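Local structure of putative capsular polysaccharide biosynthesis protein (Streptococcus pneumoniae serotype 4, 6EWJ) at residues Val135-Ile140 with Leu320-Val325; Tyr351-Leu356 with Pro371-Phe376; Thr382-Thr387 with Asp395-Thr400. The protein probably acts as a pyridoxal phosphate-dependent sugar aminotransferase of the DegT/DnrJ/EryC1 family, working in teichoic acid biosynthesis. All blocks are in the same frame, centred on the assembly; numbering follows the deposited sequence.

Interaction 1. Residues Val135-Ile140 with Leu320-Val325; sequences VELAGI and LYITRV
Apolar touching comes first here, and it runs through Leu137, Ala138, Leu320 and Ile322, all four buried. Leu137 and Ile322 meet crosswise, their side chains at about a right angle. The CD1 methyl of Ile322 is lodged against the fork of the leucine, 3.6 Å from Leu137 CD2 and 3.7 Å from Leu137 CG. Leu137 presents that fork because its CG lies trans to the backbone N (chi1 -172°). The same Ile322 methyl also comes to 4.0 Å from Ala138 CB, so it spans two consecutive residues of the loop. Ala138 points its CB toward Leu320, where it lies 3.7 Å from Leu320 CB and 3.4 Å from Leu320 O, a methyl resting on a carbonyl oxygen.

The polar part is slight. Leu320 N gives a weak hydrogen bond to Ala138 O, long at 3.4 Å but fairly straight at 165°. Within the loop, Glu136 is the centre of an inverse gamma turn, and Ile140 N bonds back to Leu137 O at 3.0 Å.

This loop follows strand 129-132 of the large seven-stranded sheet, whereas Leu320-Val325 enters the central strand of the small antiparallel sheet. Around the contact, Leu137 packs on Tyr351 and Ala138 N is hydrogen-bonded to His179 ND1; both Tyr351 and His179 bind pyridoxal 5'-phosphate when the cofactor is present. With a single weak hydrogen bond between the segments, their mutual hold rests chiefly on buried aliphatic carbons, which join the two sheets' regions next to side chains of the cofactor site.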
ATOM      1  N   VAL A 135     -13.018 -12.643 -13.725  1.00 18.97           N
ATOM      2  CA  VAL A 135     -11.713 -13.119 -13.334  1.00 18.32           C
ATOM      3  C   VAL A 135     -11.147 -14.086 -14.359  1.00 18.15           C
ATOM      4  O   VAL A 135     -11.835 -15.035 -14.803  1.00 18.10           O
ATOM      5  CB  VAL A 135     -11.721 -13.768 -11.929  1.00 18.24           C
ATOM      6  CG1 VAL A 135     -12.625 -14.974 -11.837  1.00 19.14           C
ATOM      7  CG2 VAL A 135     -10.336 -14.190 -11.495  1.00 18.00           C
ATOM      8  N   GLU A 136      -9.894 -13.876 -14.711  1.00 17.70           N
ATOM      9  CA  GLU A 136      -9.257 -14.651 -15.738  1.00 18.03           C
ATOM     10  C   GLU A 136      -8.565 -15.818 -15.015  1.00 17.94           C
ATOM     11  O   GLU A 136      -7.351 -15.899 -14.873  1.00 17.85           O
ATOM     12  CB  GLU A 136      -8.295 -13.818 -16.585  1.00 18.55           C
ATOM     13  CG  GLU A 136      -8.703 -12.392 -16.876  1.00 19.09           C
ATOM     14  CD  GLU A 136      -9.979 -12.207 -17.682  1.00 20.33           C
ATOM     15  OE1 GLU A 136     -10.645 -13.182 -18.112  1.00 20.76           O
ATOM     16  OE2 GLU A 136     -10.334 -11.010 -17.860  1.00 22.26           O
ATOM     17  N   LEU A 137      -9.394 -16.746 -14.541  1.00 18.06           N
ATOM     18  CA  LEU A 137      -8.924 -17.777 -13.631  1.00 18.12           C
ATOM     19  C   LEU A 137      -7.858 -18.651 -14.260  1.00 18.22           C
ATOM     20  O   LEU A 137      -8.053 -19.174 -15.377  1.00 18.38           O
ATOM     21  CB  LEU A 137     -10.066 -18.667 -13.177  1.00 18.76           C
ATOM     22  CG  LEU A 137      -9.693 -19.660 -12.079  1.00 19.61           C
ATOM     23  CD1 LEU A 137      -9.530 -18.969 -10.726  1.00 19.18           C
ATOM     24  CD2 LEU A 137     -10.808 -20.703 -11.970  1.00 20.55           C
ATOM     25  N   ALA A 138      -6.775 -18.873 -13.505  1.00 17.56           N
ATOM     26  CA  ALA A 138      -5.640 -19.675 -13.900  1.00 18.26           C
ATOM     27  C   ALA A 138      -4.882 -19.168 -15.140  1.00 18.50           C
ATOM     28  O   ALA A 138      -3.929 -19.802 -15.572  1.00 19.39           O
ATOM     29  CB  ALA A 138      -6.058 -21.117 -14.081  1.00 18.75           C
ATOM     30  N   GLY A 139      -5.292 -18.030 -15.681  1.00 18.64           N
ATOM     31  CA  GLY A 139      -4.741 -17.436 -16.928  1.00 19.17           C
ATOM     32  C   GLY A 139      -5.693 -17.511 -18.101  1.00 20.09           C
ATOM     33  O   GLY A 139      -5.464 -16.916 -19.162  1.00 20.15           O
ATOM     34  N   ILE A 140      -6.773 -18.232 -17.912  1.00 20.61           N
ATOM     35  CA  ILE A 140      -7.775 -18.416 -18.942  1.00 21.89           C
ATOM     36  C   ILE A 140      -8.699 -17.179 -18.980  1.00 21.69           C
ATOM     37  O   ILE A 140      -9.384 -16.891 -18.007  1.00 20.52           O
ATOM     38  CB  ILE A 140      -8.595 -19.680 -18.639  1.00 22.83           C
ATOM     39  CG1 ILE A 140      -7.646 -20.892 -18.503  1.00 23.60           C
ATOM     40  CG2 ILE A 140      -9.620 -19.927 -19.738  1.00 24.03           C
ATOM     41  CD1 ILE A 140      -8.243 -22.051 -17.748  1.00 24.15           C
ATOM     42  N   LEU A 320      -2.205 -21.373 -13.052  1.00 19.04           N
ATOM     43  CA  LEU A 320      -2.615 -22.510 -12.193  1.00 18.84           C
ATOM     44  C   LEU A 320      -3.047 -23.726 -12.992  1.00 19.66           C
ATOM     45  O   LEU A 320      -3.770 -23.594 -14.015  1.00 19.44           O
ATOM     46  CB  LEU A 320      -3.789 -22.102 -11.335  1.00 18.29           C
ATOM     47  CG  LEU A 320      -3.518 -20.940 -10.340  1.00 17.49           C
ATOM     48  CD1 LEU A 320      -4.845 -20.539  -9.737  1.00 17.21           C
ATOM     49  CD2 LEU A 320      -2.504 -21.307  -9.275  1.00 17.66           C
ATOM     50  N   TYR A 321      -2.650 -24.904 -12.515  1.00 19.93           N
ATOM     51  CA  TYR A 321      -3.164 -26.124 -13.054  1.00 20.46           C
ATOM     52  C   TYR A 321      -4.355 -26.614 -12.226  1.00 20.22           C
ATOM     53  O   TYR A 321      -4.256 -27.501 -11.365  1.00 20.16           O
ATOM     54  CB  TYR A 321      -2.087 -27.194 -13.184  1.00 21.37           C
ATOM     55  CG  TYR A 321      -2.464 -28.253 -14.182  1.00 22.10           C
ATOM     56  CD1 TYR A 321      -2.408 -27.982 -15.544  1.00 22.42           C
ATOM     57  CD2 TYR A 321      -2.913 -29.505 -13.775  1.00 22.86           C
ATOM     58  CE1 TYR A 321      -2.773 -28.949 -16.469  1.00 23.04           C
ATOM     59  CE2 TYR A 321      -3.254 -30.512 -14.698  1.00 23.34           C
ATOM     60  CZ  TYR A 321      -3.204 -30.208 -16.031  1.00 23.62           C
ATOM     61  OH  TYR A 321      -3.534 -31.165 -16.918  1.00 24.27           O
ATOM     62  N   ILE A 322      -5.485 -26.021 -12.552  1.00 20.00           N
ATOM     63  CA  ILE A 322      -6.765 -26.351 -11.950  1.00 20.28           C
ATOM     64  C   ILE A 322      -7.313 -27.659 -12.536  1.00 21.08           C
ATOM     65  O   ILE A 322      -7.370 -27.824 -13.783  1.00 21.17           O
ATOM     66  CB  ILE A 322      -7.749 -25.164 -12.114  1.00 20.01           C
ATOM     67  CG1 ILE A 322      -7.171 -23.969 -11.293  1.00 19.93           C
ATOM     68  CG2 ILE A 322      -9.172 -25.604 -11.728  1.00 20.12           C
ATOM     69  CD1 ILE A 322      -8.057 -22.768 -11.038  1.00 19.79           C
ATOM     70  N   THR A 323      -7.694 -28.581 -11.641  1.00 21.21           N
ATOM     71  CA  THR A 323      -8.290 -29.850 -12.033  1.00 22.01           C
ATOM     72  C   THR A 323      -9.533 -30.061 -11.248  1.00 22.19           C
ATOM     73  O   THR A 323      -9.687 -29.518 -10.140  1.00 21.76           O
ATOM     74  CB  THR A 323      -7.379 -31.097 -11.882  1.00 22.84           C
ATOM     75  OG1 THR A 323      -7.359 -31.573 -10.513  1.00 22.87           O
ATOM     76  CG2 THR A 323      -5.929 -30.836 -12.389  1.00 22.91           C
ATOM     77  N   ARG A 324     -10.447 -30.817 -11.837  1.00 22.72           N
ATOM     78  CA  ARG A 324     -11.570 -31.369 -11.127  1.00 23.69           C
ATOM     79  C   ARG A 324     -11.588 -32.903 -11.276  1.00 24.93           C
ATOM     80  O   ARG A 324     -11.333 -33.410 -12.367  1.00 26.17           O
ATOM     81  CB  ARG A 324     -12.872 -30.740 -11.616  1.00 23.64           C
ATOM     82  CG  ARG A 324     -12.956 -29.243 -11.384  1.00 22.75           C
ATOM     83  CD  ARG A 324     -14.195 -28.645 -11.993  1.00 22.44           C
ATOM     84  NE  ARG A 324     -15.392 -29.178 -11.367  1.00 22.99           N
ATOM     85  CZ  ARG A 324     -16.635 -28.995 -11.811  1.00 23.53           C
ATOM     86  NH1 ARG A 324     -16.848 -28.312 -12.942  1.00 23.76           N
ATOM     87  NH2 ARG A 324     -17.664 -29.520 -11.157  1.00 23.75           N
ATOM     88  N   VAL A 325     -11.819 -33.625 -10.175  1.00 25.29           N
ATOM     89  CA  VAL A 325     -11.779 -35.086 -10.147  1.00 26.94           C
ATOM     90  C   VAL A 325     -13.222 -35.604 -10.264  1.00 27.78           C
ATOM     91  O   VAL A 325     -14.054 -35.383  -9.371  1.00 26.43           O
ATOM     92  CB  VAL A 325     -11.099 -35.661  -8.883  1.00 27.37           C
ATOM     93  CG1 VAL A 325     -10.824 -37.150  -9.054  1.00 28.36           C
ATOM     94  CG2 VAL A 325      -9.779 -34.938  -8.614  1.00 27.01           C
TER

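Interaction 2. Residues Tyr351-Leu356 with Pro371-Phe376; sequences YKPLPL and PKAYAF
Pro353 turns its ring toward the first turn of helix 371-378 and sets it against Ala373. The Ala373 methyl faces the CB-CG side of the ring, with Ala373 CB at 4.1 Å from both Pro353 CB and Pro353 CG. Of the proline atoms, CG goes furthest in over the helix backbone: it lies 3.7 Å from Ala373 O and 4.0 Å from Tyr374 N. Tyr374, partly exposed, stands next to this pair. Its CG is swung trans to the backbone N (chi1 -172°), which carries the ring across toward Pro353 and Leu356, a looser approach of about 4.5 Å from the nearest Tyr374 side-chain atom to the nearest atom of Tyr351-Leu356.

In the fold type I layout of this aminotransferase family, the segment carrying Pro353 leads away from Tyr351, a residue of the pyridoxal 5'-phosphate site, empty in this model, that follows a cis peptide bond, and passes into the short 3-10 turn 354-356. Leu356 N bonds to Pro353 O at 2.9 Å, so the proline that meets the helix also receives the turn's hydrogen bond. On the helix side, the carboxylate of Asp108 accepts from both Lys372 N and Ala373 N, tying the helix start to the residue just after strand 103-107. Lys352 points away from the helix, and its NZ makes a salt bridge with Glu254 of the second subunit.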
ATOM      1  N   TYR A 351     -11.477 -22.129  -6.020  1.00 22.01           N
ATOM      2  CA  TYR A 351     -11.476 -21.501  -4.681  1.00 21.86           C
ATOM      3  C   TYR A 351     -12.744 -21.892  -3.981  1.00 22.50           C
ATOM      4  O   TYR A 351     -13.676 -22.378  -4.588  1.00 22.34           O
ATOM      5  CB  TYR A 351     -11.566 -19.998  -4.765  1.00 21.78           C
ATOM      6  CG  TYR A 351     -10.429 -19.250  -5.403  1.00 21.41           C
ATOM      7  CD1 TYR A 351      -9.332 -18.872  -4.660  1.00 21.16           C
ATOM      8  CD2 TYR A 351     -10.468 -18.887  -6.768  1.00 21.46           C
ATOM      9  CE1 TYR A 351      -8.279 -18.146  -5.239  1.00 21.20           C
ATOM     10  CE2 TYR A 351      -9.409 -18.155  -7.339  1.00 21.50           C
ATOM     11  CZ  TYR A 351      -8.317 -17.787  -6.547  1.00 20.95           C
ATOM     12  OH  TYR A 351      -7.227 -17.038  -7.096  1.00 20.81           O
ATOM     13  N   LYS A 352     -12.768 -21.686  -2.661  1.00 23.15           N
ATOM     14  CA  LYS A 352     -14.007 -21.626  -1.939  1.00 23.38           C
ATOM     15  C   LYS A 352     -14.819 -20.529  -2.576  1.00 22.14           C
ATOM     16  O   LYS A 352     -14.298 -19.460  -2.777  1.00 23.08           O
ATOM     17  CB  LYS A 352     -13.763 -21.205  -0.491  1.00 24.15           C
ATOM     18  CG  LYS A 352     -13.180 -22.273   0.355  1.00 25.25           C
ATOM     19  CD  LYS A 352     -13.336 -21.888   1.833  1.00 25.74           C
ATOM     20  CE  LYS A 352     -12.950 -23.036   2.700  1.00 27.07           C
ATOM     21  NZ  LYS A 352     -12.920 -22.628   4.146  1.00 27.36           N
ATOM     22  N   PRO A 353     -16.109 -20.772  -2.887  1.00 21.30           N
ATOM     23  CA  PRO A 353     -16.905 -19.698  -3.426  1.00 20.23           C
ATOM     24  C   PRO A 353     -17.042 -18.643  -2.317  1.00 19.74           C
ATOM     25  O   PRO A 353     -17.048 -18.992  -1.133  1.00 19.77           O
ATOM     26  CB  PRO A 353     -18.266 -20.354  -3.677  1.00 20.80           C
ATOM     27  CG  PRO A 353     -17.950 -21.789  -3.844  1.00 21.41           C
ATOM     28  CD  PRO A 353     -16.829 -22.050  -2.903  1.00 21.52           C
ATOM     29  N   LEU A 354     -17.161 -17.388  -2.716  1.00 19.14           N
ATOM     30  CA  LEU A 354     -17.218 -16.272  -1.757  1.00 18.76           C
ATOM     31  C   LEU A 354     -18.270 -16.474  -0.652  1.00 19.43           C
ATOM     32  O   LEU A 354     -17.953 -16.227   0.477  1.00 18.86           O
ATOM     33  CB  LEU A 354     -17.436 -14.964  -2.483  1.00 18.79           C
ATOM     34  CG  LEU A 354     -16.284 -14.624  -3.464  1.00 18.23           C
ATOM     35  CD1 LEU A 354     -16.566 -13.252  -4.038  1.00 18.36           C
ATOM     36  CD2 LEU A 354     -14.885 -14.595  -2.851  1.00 17.80           C
ATOM     37  N   PRO A 355     -19.479 -17.008  -0.997  1.00 19.76           N
ATOM     38  CA  PRO A 355     -20.513 -17.220   0.005  1.00 21.16           C
ATOM     39  C   PRO A 355     -20.159 -18.214   1.080  1.00 21.52           C
ATOM     40  O   PRO A 355     -20.825 -18.204   2.075  1.00 21.98           O
ATOM     41  CB  PRO A 355     -21.704 -17.709  -0.812  1.00 21.28           C
ATOM     42  CG  PRO A 355     -21.481 -17.136  -2.164  1.00 20.64           C
ATOM     43  CD  PRO A 355     -20.019 -17.233  -2.356  1.00 19.99           C
ATOM     44  N   LEU A 356     -19.078 -19.002   0.912  1.00 21.80           N
ATOM     45  CA  LEU A 356     -18.614 -19.873   2.009  1.00 22.26           C
ATOM     46  C   LEU A 356     -17.852 -19.122   3.090  1.00 21.95           C
ATOM     47  O   LEU A 356     -17.760 -19.619   4.191  1.00 22.23           O
ATOM     48  CB  LEU A 356     -17.747 -21.034   1.520  1.00 22.64           C
ATOM     49  CG  LEU A 356     -18.413 -22.235   0.791  1.00 23.40           C
ATOM     50  CD1 LEU A 356     -17.403 -23.363   0.592  1.00 23.60           C
ATOM     51  CD2 LEU A 356     -19.600 -22.756   1.549  1.00 23.99           C
ATOM     52  N   PRO A 371     -25.176 -22.793  -6.804  1.00 24.32           N
ATOM     53  CA  PRO A 371     -24.819 -24.206  -6.804  1.00 24.62           C
ATOM     54  C   PRO A 371     -23.707 -24.607  -7.770  1.00 24.24           C
ATOM     55  O   PRO A 371     -23.012 -25.580  -7.516  1.00 24.01           O
ATOM     56  CB  PRO A 371     -26.131 -24.897  -7.199  1.00 25.67           C
ATOM     57  CG  PRO A 371     -26.959 -23.838  -7.864  1.00 26.01           C
ATOM     58  CD  PRO A 371     -26.592 -22.585  -7.170  1.00 25.20           C
ATOM     59  N   LYS A 372     -23.574 -23.903  -8.891  1.00 25.15           N
ATOM     60  CA  LYS A 372     -22.543 -24.238  -9.888  1.00 25.41           C
ATOM     61  C   LYS A 372     -21.178 -23.896  -9.319  1.00 23.98           C
ATOM     62  O   LYS A 372     -20.189 -24.654  -9.475  1.00 24.21           O
ATOM     63  CB  LYS A 372     -22.803 -23.518 -11.207  1.00 26.81           C
ATOM     64  CG  LYS A 372     -24.179 -23.850 -11.799  1.00 29.47           C
ATOM     65  CD  LYS A 372     -24.184 -25.081 -12.666  1.00 31.47           C
ATOM     66  CE  LYS A 372     -25.571 -25.305 -13.314  1.00 34.05           C
ATOM     67  NZ  LYS A 372     -26.825 -24.957 -12.524  1.00 35.44           N
ATOM     68  N   ALA A 373     -21.114 -22.747  -8.645  1.00 22.89           N
ATOM     69  CA  ALA A 373     -19.897 -22.337  -7.952  1.00 22.02           C
ATOM     70  C   ALA A 373     -19.484 -23.377  -6.953  1.00 21.49           C
ATOM     71  O   ALA A 373     -18.308 -23.767  -6.894  1.00 21.23           O
ATOM     72  CB  ALA A 373     -20.077 -20.965  -7.265  1.00 21.68           C
ATOM     73  N   TYR A 374     -20.448 -23.833  -6.153  1.00 22.04           N
ATOM     74  CA  TYR A 374     -20.174 -24.899  -5.192  1.00 22.05           C
ATOM     75  C   TYR A 374     -19.637 -26.173  -5.873  1.00 21.94           C
ATOM     76  O   TYR A 374     -18.727 -26.805  -5.376  1.00 21.31           O
ATOM     77  CB  TYR A 374     -21.421 -25.245  -4.359  1.00 23.09           C
ATOM     78  CG  TYR A 374     -21.065 -26.202  -3.269  1.00 23.92           C
ATOM     79  CD1 TYR A 374     -20.472 -25.719  -2.085  1.00 23.93           C
ATOM     80  CD2 TYR A 374     -21.267 -27.586  -3.402  1.00 25.04           C
ATOM     81  CE1 TYR A 374     -20.086 -26.581  -1.094  1.00 25.05           C
ATOM     82  CE2 TYR A 374     -20.881 -28.456  -2.395  1.00 25.75           C
ATOM     83  CZ  TYR A 374     -20.301 -27.935  -1.250  1.00 25.84           C
ATOM     84  OH  TYR A 374     -19.922 -28.750  -0.220  1.00 28.18           O
ATOM     85  N   ALA A 375     -20.294 -26.580  -6.946  1.00 22.11           N
ATOM     86  CA  ALA A 375     -19.992 -27.867  -7.564  1.00 22.77           C
ATOM     87  C   ALA A 375     -18.588 -27.820  -8.184  1.00 22.38           C
ATOM     88  O   ALA A 375     -17.859 -28.801  -8.120  1.00 22.81           O
ATOM     89  CB  ALA A 375     -21.071 -28.274  -8.587  1.00 23.35           C
ATOM     90  N   PHE A 376     -18.196 -26.662  -8.704  1.00 21.90           N
ATOM     91  CA  PHE A 376     -16.821 -26.477  -9.221  1.00 21.88           C
ATOM     92  C   PHE A 376     -15.778 -26.644  -8.142  1.00 21.35           C
ATOM     93  O   PHE A 376     -14.802 -27.350  -8.328  1.00 21.99           O
ATOM     94  CB  PHE A 376     -16.693 -25.087  -9.833  1.00 22.07           C
ATOM     95  CG  PHE A 376     -15.351 -24.795 -10.427  1.00 22.66           C
ATOM     96  CD1 PHE A 376     -14.333 -24.254  -9.641  1.00 22.86           C
ATOM     97  CD2 PHE A 376     -15.108 -25.038 -11.774  1.00 23.89           C
ATOM     98  CE1 PHE A 376     -13.089 -23.942 -10.189  1.00 23.53           C
ATOM     99  CE2 PHE A 376     -13.859 -24.738 -12.334  1.00 24.29           C
ATOM    100  CZ  PHE A 376     -12.852 -24.188 -11.543  1.00 23.71           C
TER

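Interaction 3. Residues Thr382-Thr387 with Asp395-Thr400; sequences TLPLHT and DYIIET
Leu383 CG and Ile397 CG1 both lie trans to the carbonyl carbon of their own residue, Leu383 at chi1 -55° and Ile397 at chi1 -69°. For Ile397 this leaves CG2 trans to the backbone N and sends the two branches to different partners. CG2 takes the leucine, lying 3.9 Å from Leu383 CD1, and the two side chains run past each other in opposite directions. The longer arm reaches the following residue, so that Ile397 CD1 sits 4.1 Å from Pro384 CD, the proline ring being met at a slant. Ile397 thus bridges two consecutive residues, Leu383 and Pro384, with no hydrogen bond between the segments.

The helix carries a polar bond of its own beside this contact. Thr400 OG1 donates to Tyr396 O at 2.8 Å from above the carbonyl plane, 37° out of it, while Thr400 N arrives at 2.9 Å from the opposite face, so one oxygen is gripped twice. The same hydroxyl oxygen lies 3.3 Å above the Tyr396 ring, over its centre.

Helix 391-409 lies with Ile397 toward Leu383 of strand 380-383, an edge strand of the three-stranded antiparallel sheet. Helix 268-299 also packs here: Phe299 packs on Leu383, Tyr295 on Ile397, and Arg294 makes a salt bridge with Asp395.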
ATOM      1  N   THR A 382      -5.912 -28.013  -7.253  1.00 20.40           N
ATOM      2  CA  THR A 382      -4.903 -27.361  -8.014  1.00 20.76           C
ATOM      3  C   THR A 382      -3.566 -28.029  -7.747  1.00 21.45           C
ATOM      4  O   THR A 382      -3.124 -28.116  -6.599  1.00 21.44           O
ATOM      5  CB  THR A 382      -4.816 -25.868  -7.681  1.00 20.03           C
ATOM      6  OG1 THR A 382      -6.121 -25.335  -7.597  1.00 19.95           O
ATOM      7  CG2 THR A 382      -4.064 -25.109  -8.730  1.00 19.91           C
ATOM      8  N   LEU A 383      -2.926 -28.489  -8.820  1.00 22.02           N
ATOM      9  CA  LEU A 383      -1.580 -29.059  -8.755  1.00 22.83           C
ATOM     10  C   LEU A 383      -0.553 -27.996  -9.001  1.00 22.37           C
ATOM     11  O   LEU A 383      -0.885 -27.004  -9.642  1.00 21.41           O
ATOM     12  CB  LEU A 383      -1.396 -30.135  -9.828  1.00 23.86           C
ATOM     13  CG  LEU A 383      -2.428 -31.272  -9.834  1.00 24.60           C
ATOM     14  CD1 LEU A 383      -2.105 -32.239 -10.961  1.00 25.38           C
ATOM     15  CD2 LEU A 383      -2.481 -31.988  -8.504  1.00 25.34           C
ATOM     16  N   PRO A 384       0.691 -28.207  -8.512  1.00 22.87           N
ATOM     17  CA  PRO A 384       1.738 -27.240  -8.658  1.00 22.83           C
ATOM     18  C   PRO A 384       2.017 -26.928 -10.149  1.00 23.04           C
ATOM     19  O   PRO A 384       1.999 -27.844 -10.991  1.00 23.67           O
ATOM     20  CB  PRO A 384       2.944 -27.949  -8.035  1.00 23.80           C
ATOM     21  CG  PRO A 384       2.361 -28.795  -6.991  1.00 24.12           C
ATOM     22  CD  PRO A 384       1.143 -29.349  -7.694  1.00 23.94           C
ATOM     23  N   LEU A 385       2.174 -25.649 -10.451  1.00 22.79           N
ATOM     24  CA  LEU A 385       2.544 -25.185 -11.810  1.00 23.46           C
ATOM     25  C   LEU A 385       3.416 -23.948 -11.661  1.00 24.27           C
ATOM     26  O   LEU A 385       2.920 -22.843 -11.428  1.00 23.80           O
ATOM     27  CB  LEU A 385       1.316 -24.867 -12.653  1.00 22.83           C
ATOM     28  CG  LEU A 385       1.550 -24.456 -14.122  1.00 23.18           C
ATOM     29  CD1 LEU A 385       2.359 -25.472 -14.881  1.00 23.91           C
ATOM     30  CD2 LEU A 385       0.230 -24.196 -14.829  1.00 22.97           C
ATOM     31  N   HIS A 386       4.723 -24.174 -11.767  1.00 25.80           N
ATOM     32  CA  HIS A 386       5.703 -23.133 -11.654  1.00 26.26           C
ATOM     33  C   HIS A 386       6.978 -23.645 -12.312  1.00 27.96           C
ATOM     34  O   HIS A 386       7.122 -24.846 -12.602  1.00 28.11           O
ATOM     35  CB  HIS A 386       5.959 -22.818 -10.175  1.00 25.90           C
ATOM     36  CG  HIS A 386       6.324 -24.013  -9.347  1.00 27.23           C
ATOM     37  ND1 HIS A 386       7.606 -24.514  -9.272  1.00 28.78           N
ATOM     38  CD2 HIS A 386       5.573 -24.802  -8.540  1.00 27.46           C
ATOM     39  CE1 HIS A 386       7.632 -25.547  -8.446  1.00 29.44           C
ATOM     40  NE2 HIS A 386       6.402 -25.751  -8.000  1.00 28.31           N
ATOM     41  N   THR A 387       7.930 -22.729 -12.466  1.00 29.26           N
ATOM     42  CA  THR A 387       9.093 -22.988 -13.331  1.00 31.09           C
ATOM     43  C   THR A 387      10.279 -23.639 -12.623  1.00 32.75           C
ATOM     44  O   THR A 387      11.308 -23.821 -13.231  1.00 33.75           O
ATOM     45  CB  THR A 387       9.522 -21.677 -13.991  1.00 31.32           C
ATOM     46  OG1 THR A 387       9.572 -20.639 -13.001  1.00 30.05           O
ATOM     47  CG2 THR A 387       8.499 -21.309 -15.051  1.00 30.91           C
ATOM     48  N   ASP A 395       6.052 -35.860 -13.706  1.00 38.82           N
ATOM     49  CA  ASP A 395       5.737 -37.285 -13.937  1.00 40.52           C
ATOM     50  C   ASP A 395       5.296 -37.961 -12.650  1.00 40.71           C
ATOM     51  O   ASP A 395       4.321 -38.713 -12.636  1.00 41.46           O
ATOM     52  CB  ASP A 395       6.928 -38.019 -14.546  1.00 42.47           C
ATOM     53  CG  ASP A 395       7.200 -37.595 -15.985  1.00 42.94           C
ATOM     54  OD1 ASP A 395       6.370 -36.885 -16.608  1.00 42.21           O
ATOM     55  OD2 ASP A 395       8.251 -37.981 -16.509  1.00 45.39           O
ATOM     56  N   TYR A 396       6.004 -37.658 -11.571  1.00 40.20           N
ATOM     57  CA  TYR A 396       5.640 -38.157 -10.244  1.00 39.93           C
ATOM     58  C   TYR A 396       4.256 -37.671  -9.786  1.00 37.45           C
ATOM     59  O   TYR A 396       3.470 -38.474  -9.287  1.00 37.63           O
ATOM     60  CB  TYR A 396       6.723 -37.781  -9.231  1.00 40.34           C
ATOM     61  CG  TYR A 396       6.401 -38.212  -7.826  1.00 41.05           C
ATOM     62  CD1 TYR A 396       6.516 -39.545  -7.441  1.00 42.60           C
ATOM     63  CD2 TYR A 396       5.983 -37.272  -6.869  1.00 40.36           C
ATOM     64  CE1 TYR A 396       6.226 -39.943  -6.136  1.00 43.04           C
ATOM     65  CE2 TYR A 396       5.696 -37.649  -5.574  1.00 40.51           C
ATOM     66  CZ  TYR A 396       5.814 -38.983  -5.208  1.00 42.06           C
ATOM     67  OH  TYR A 396       5.518 -39.348  -3.923  1.00 41.79           O
ATOM     68  N   ILE A 397       3.952 -36.389  -9.994  1.00 34.90           N
ATOM     69  CA  ILE A 397       2.632 -35.830  -9.625  1.00 33.09           C
ATOM     70  C   ILE A 397       1.516 -36.503 -10.452  1.00 33.25           C
ATOM     71  O   ILE A 397       0.491 -36.901  -9.905  1.00 32.87           O
ATOM     72  CB  ILE A 397       2.593 -34.281  -9.783  1.00 31.68           C
ATOM     73  CG1 ILE A 397       3.490 -33.620  -8.721  1.00 31.14           C
ATOM     74  CG2 ILE A 397       1.186 -33.733  -9.630  1.00 30.19           C
ATOM     75  CD1 ILE A 397       3.869 -32.184  -9.007  1.00 30.13           C
ATOM     76  N   ILE A 398       1.728 -36.636 -11.757  1.00 33.16           N
ATOM     77  CA  ILE A 398       0.760 -37.329 -12.631  1.00 33.43           C
ATOM     78  C   ILE A 398       0.412 -38.730 -12.091  1.00 34.85           C
ATOM     79  O   ILE A 398      -0.738 -39.051 -11.814  1.00 34.40           O
ATOM     80  CB  ILE A 398       1.301 -37.421 -14.082  1.00 33.73           C
ATOM     81  CG1 ILE A 398       1.311 -36.046 -14.730  1.00 32.23           C
ATOM     82  CG2 ILE A 398       0.445 -38.367 -14.957  1.00 34.11           C
ATOM     83  CD1 ILE A 398       2.181 -35.979 -15.963  1.00 33.05           C
ATOM     84  N   GLU A 399       1.440 -39.552 -11.931  1.00 36.79           N
ATOM     85  CA  GLU A 399       1.214 -40.926 -11.593  1.00 38.72           C
ATOM     86  C   GLU A 399       0.668 -41.052 -10.125  1.00 38.30           C
ATOM     87  O   GLU A 399      -0.272 -41.819  -9.897  1.00 38.20           O
ATOM     88  CB  GLU A 399       2.339 -41.849 -12.108  1.00 40.87           C
ATOM     89  CG  GLU A 399       3.482 -41.886 -11.184  1.00 42.35           C
ATOM     90  CD  GLU A 399       3.273 -42.940 -10.099  1.00 43.84           C
ATOM     91  OE1 GLU A 399       2.287 -42.831  -9.332  1.00 44.36           O
ATOM     92  OE2 GLU A 399       4.072 -43.906 -10.038  1.00 45.77           O
ATOM     93  N   THR A 400       1.168 -40.230  -9.183  1.00 37.52           N
ATOM     94  CA  THR A 400       0.676 -40.219  -7.774  1.00 36.93           C
ATOM     95  C   THR A 400      -0.780 -39.742  -7.640  1.00 35.55           C
ATOM     96  O   THR A 400      -1.575 -40.352  -6.936  1.00 35.91           O
ATOM     97  CB  THR A 400       1.571 -39.372  -6.845  1.00 36.87           C
ATOM     98  OG1 THR A 400       2.931 -39.813  -6.916  1.00 37.69           O
ATOM     99  CG2 THR A 400       1.101 -39.472  -5.395  1.00 36.75           C
TER

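From the N terminus, Val135-Ile140 comes first and waits 179 residues before Leu320-Val325 closes interaction 1, the longest loop of the three. Interaction 2 then opens and closes across only 14 residues, and interaction 3 across 7. The contacts follow one another in series, none nested or crossed. Interaction 1 joins the large sheet's region to the small sheet; interaction 2 sets the loop at Pro353, just before the 3-10 turn, against helix 371-378, and interaction 3 packs helix 391-409 against the small sheet at its strand 380-383. Interactions 1 and 3 share that sheet, with a probable hydrogen bond between Tyr321 O and Leu383 N, 3.0 Å. Interactions 1 and 2 touch at Ile322 CG2 and Phe376 CZ, 3.9 Å.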